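Local coordinates for UPF0311 protein CA_C3321 (Clostridium acetobutylicum ATCC 824, PDB 3G7G) that is of unknown function but belongs to the UPF0311 (DUF3237) family and folds into a closed antiparallel beta-barrel that assembles with further copies of itself, at residues P129-K132 with W133-N136. Residues are numbered along the deposited sequence; the frame is centred on the assembly and turned at random.
Sequences PKYK and WMMN
Lys132 runs alongside Met135, both side chains heading the same way, with CD of the lysine 3.9 Å from SD of the methionine. A bend at chi2 (-71°) turns the lysine chain along its neighbour before NZ reaches Asp30 of the third subunit in a salt bridge and the Thr126 carbonyl of its own chain. The Lys132 carbonyl oxygen accepts two hydrogen bonds: Met135 N at 2.9 Å, and Asn136 ND2 at 3.0 Å. The donors approach from opposite faces of the carbonyl plane, both well out of it, and the second bond ties the asparagine amide back to the main chain. One step earlier, Met134 N donates to Tyr131 O. The two backbone bonds, each from residue i+3 to i, wind the connection between barrel strands 117-126 and 139-144 into successive tight turns. At the start of the connection a water bridges the backbone, donating to Pro129 O and accepting from Trp133 N at 3.0 Å. The Trp133 indole lies back along the chain; with chi1 at 66° its CG is wedged between the main-chain nitrogen and carbonyl carbon, and CD1 comes to 3.2 Å from Lys130 O, with that oxygen in the ring plane at the edge. The Met134 sulfur lies obliquely beside the Tyr131 ring, a Met-aromatic contact with SD 4.3 Å from CD1 of the tyrosine. Phe51 touches both of these side chains, while Phe15 and Phe124 pack against Met134. Asp83 is hydrogen-bonded to Tyr131 OH and forms a salt bridge with Lys130.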
loop_
_atom_site.group_PDB
_atom_site.type_symbol
_atom_site.label_atom_id
_atom_site.label_comp_id
_atom_site.label_asym_id
_atom_site.label_seq_id
_atom_site.Cartn_x
_atom_site.Cartn_y
_atom_site.Cartn_z
ATOM N N PRO A 129 -6.285 18.723 -16.333
ATOM C CA PRO A 129 -7.468 18.059 -16.916
ATOM C C PRO A 129 -7.262 17.216 -18.174
ATOM O O PRO A 129 -8.008 16.284 -18.407
ATOM C CB PRO A 129 -8.385 19.252 -17.257
ATOM C CG PRO A 129 -8.101 20.203 -16.177
ATOM C CD PRO A 129 -6.595 20.131 -16.017
ATOM N N LYS A 130 -6.258 17.518 -18.978
ATOM C CA LYS A 130 -6.027 16.771 -20.199
ATOM C C LYS A 130 -5.619 15.348 -19.849
ATOM O O LYS A 130 -5.933 14.435 -20.592
ATOM C CB LYS A 130 -4.948 17.441 -21.028
ATOM C CG LYS A 130 -4.781 16.900 -22.397
ATOM C CD LYS A 130 -3.594 17.501 -23.077
ATOM C CE LYS A 130 -3.479 16.975 -24.524
ATOM N NZ LYS A 130 -2.164 17.391 -25.126
ATOM N N TYR A 131 -4.947 15.166 -18.719
ATOM C CA TYR A 131 -4.456 13.829 -18.314
ATOM C C TYR A 131 -5.130 13.232 -17.069
ATOM O O TYR A 131 -4.649 12.196 -16.555
ATOM C CB TYR A 131 -2.929 13.870 -18.110
ATOM C CG TYR A 131 -2.245 14.369 -19.356
ATOM C CD1 TYR A 131 -2.073 13.534 -20.458
ATOM C CD2 TYR A 131 -1.822 15.695 -19.457
ATOM C CE1 TYR A 131 -1.489 14.004 -21.611
ATOM C CE2 TYR A 131 -1.264 16.165 -20.597
ATOM C CZ TYR A 131 -1.096 15.313 -21.668
ATOM O OH TYR A 131 -0.505 15.784 -22.791
ATOM N N LYS A 132 -6.255 13.801 -16.615
ATOM C CA LYS A 132 -6.887 13.264 -15.407
ATOM C C LYS A 132 -7.489 11.838 -15.606
ATOM O O LYS A 132 -7.646 11.069 -14.629
ATOM C CB LYS A 132 -7.868 14.258 -14.790
ATOM C CG LYS A 132 -7.162 15.419 -14.063
ATOM C CD LYS A 132 -6.480 14.989 -12.737
ATOM C CE LYS A 132 -5.667 16.124 -12.158
ATOM N NZ LYS A 132 -5.157 15.934 -10.729
ATOM N N TRP A 133 -7.775 11.494 -16.867
ATOM C CA TRP A 133 -8.246 10.173 -17.231
ATOM C C TRP A 133 -7.270 9.070 -16.817
ATOM O O TRP A 133 -7.687 7.945 -16.579
ATOM C CB TRP A 133 -8.517 10.086 -18.734
ATOM C CG TRP A 133 -7.302 10.220 -19.622
ATOM C CD1 TRP A 133 -6.776 11.383 -20.149
ATOM C CD2 TRP A 133 -6.482 9.156 -20.117
ATOM N NE1 TRP A 133 -5.652 11.097 -20.907
ATOM C CE2 TRP A 133 -5.458 9.743 -20.912
ATOM C CE3 TRP A 133 -6.489 7.762 -19.944
ATOM C CZ2 TRP A 133 -4.464 8.975 -21.540
ATOM C CZ3 TRP A 133 -5.500 7.006 -20.575
ATOM C CH2 TRP A 133 -4.511 7.611 -21.362
ATOM N N MET A 134 -5.985 9.414 -16.686
ATOM C CA MET A 134 -4.966 8.457 -16.302
ATOM C C MET A 134 -5.137 8.079 -14.842
ATOM O O MET A 134 -4.646 7.037 -14.396
ATOM C CB MET A 134 -3.552 9.003 -16.563
ATOM C CG MET A 134 -3.254 9.324 -18.032
ATOM S SD MET A 134 -1.539 9.787 -18.388
ATOM C CE MET A 134 -0.858 8.165 -18.333
ATOM N N MET A 135 -5.800 8.942 -14.077
ATOM C CA MET A 135 -6.122 8.630 -12.685
ATOM C C MET A 135 -7.480 7.900 -12.549
ATOM O O MET A 135 -7.859 7.459 -11.462
ATOM C CB MET A 135 -6.048 9.899 -11.813
ATOM C CG MET A 135 -4.693 10.687 -11.889
ATOM S SD MET A 135 -4.619 12.135 -10.787
ATOM C CE MET A 135 -4.623 11.305 -9.217
ATOM N N ASN A 136 -8.202 7.720 -13.647
ATOM C CA ASN A 136 -9.550 7.180 -13.542
ATOM C C ASN A 136 -9.803 5.990 -14.431
ATOM O O ASN A 136 -10.947 5.661 -14.761
ATOM C CB ASN A 136 -10.556 8.313 -13.773
ATOM C CG ASN A 136 -10.559 9.305 -12.636
ATOM O OD1 ASN A 136 -11.071 9.023 -11.552
ATOM N ND2 ASN A 136 -9.956 10.443 -12.850
HETATM O O HOH W 1 -8.664 13.669 -18.725
#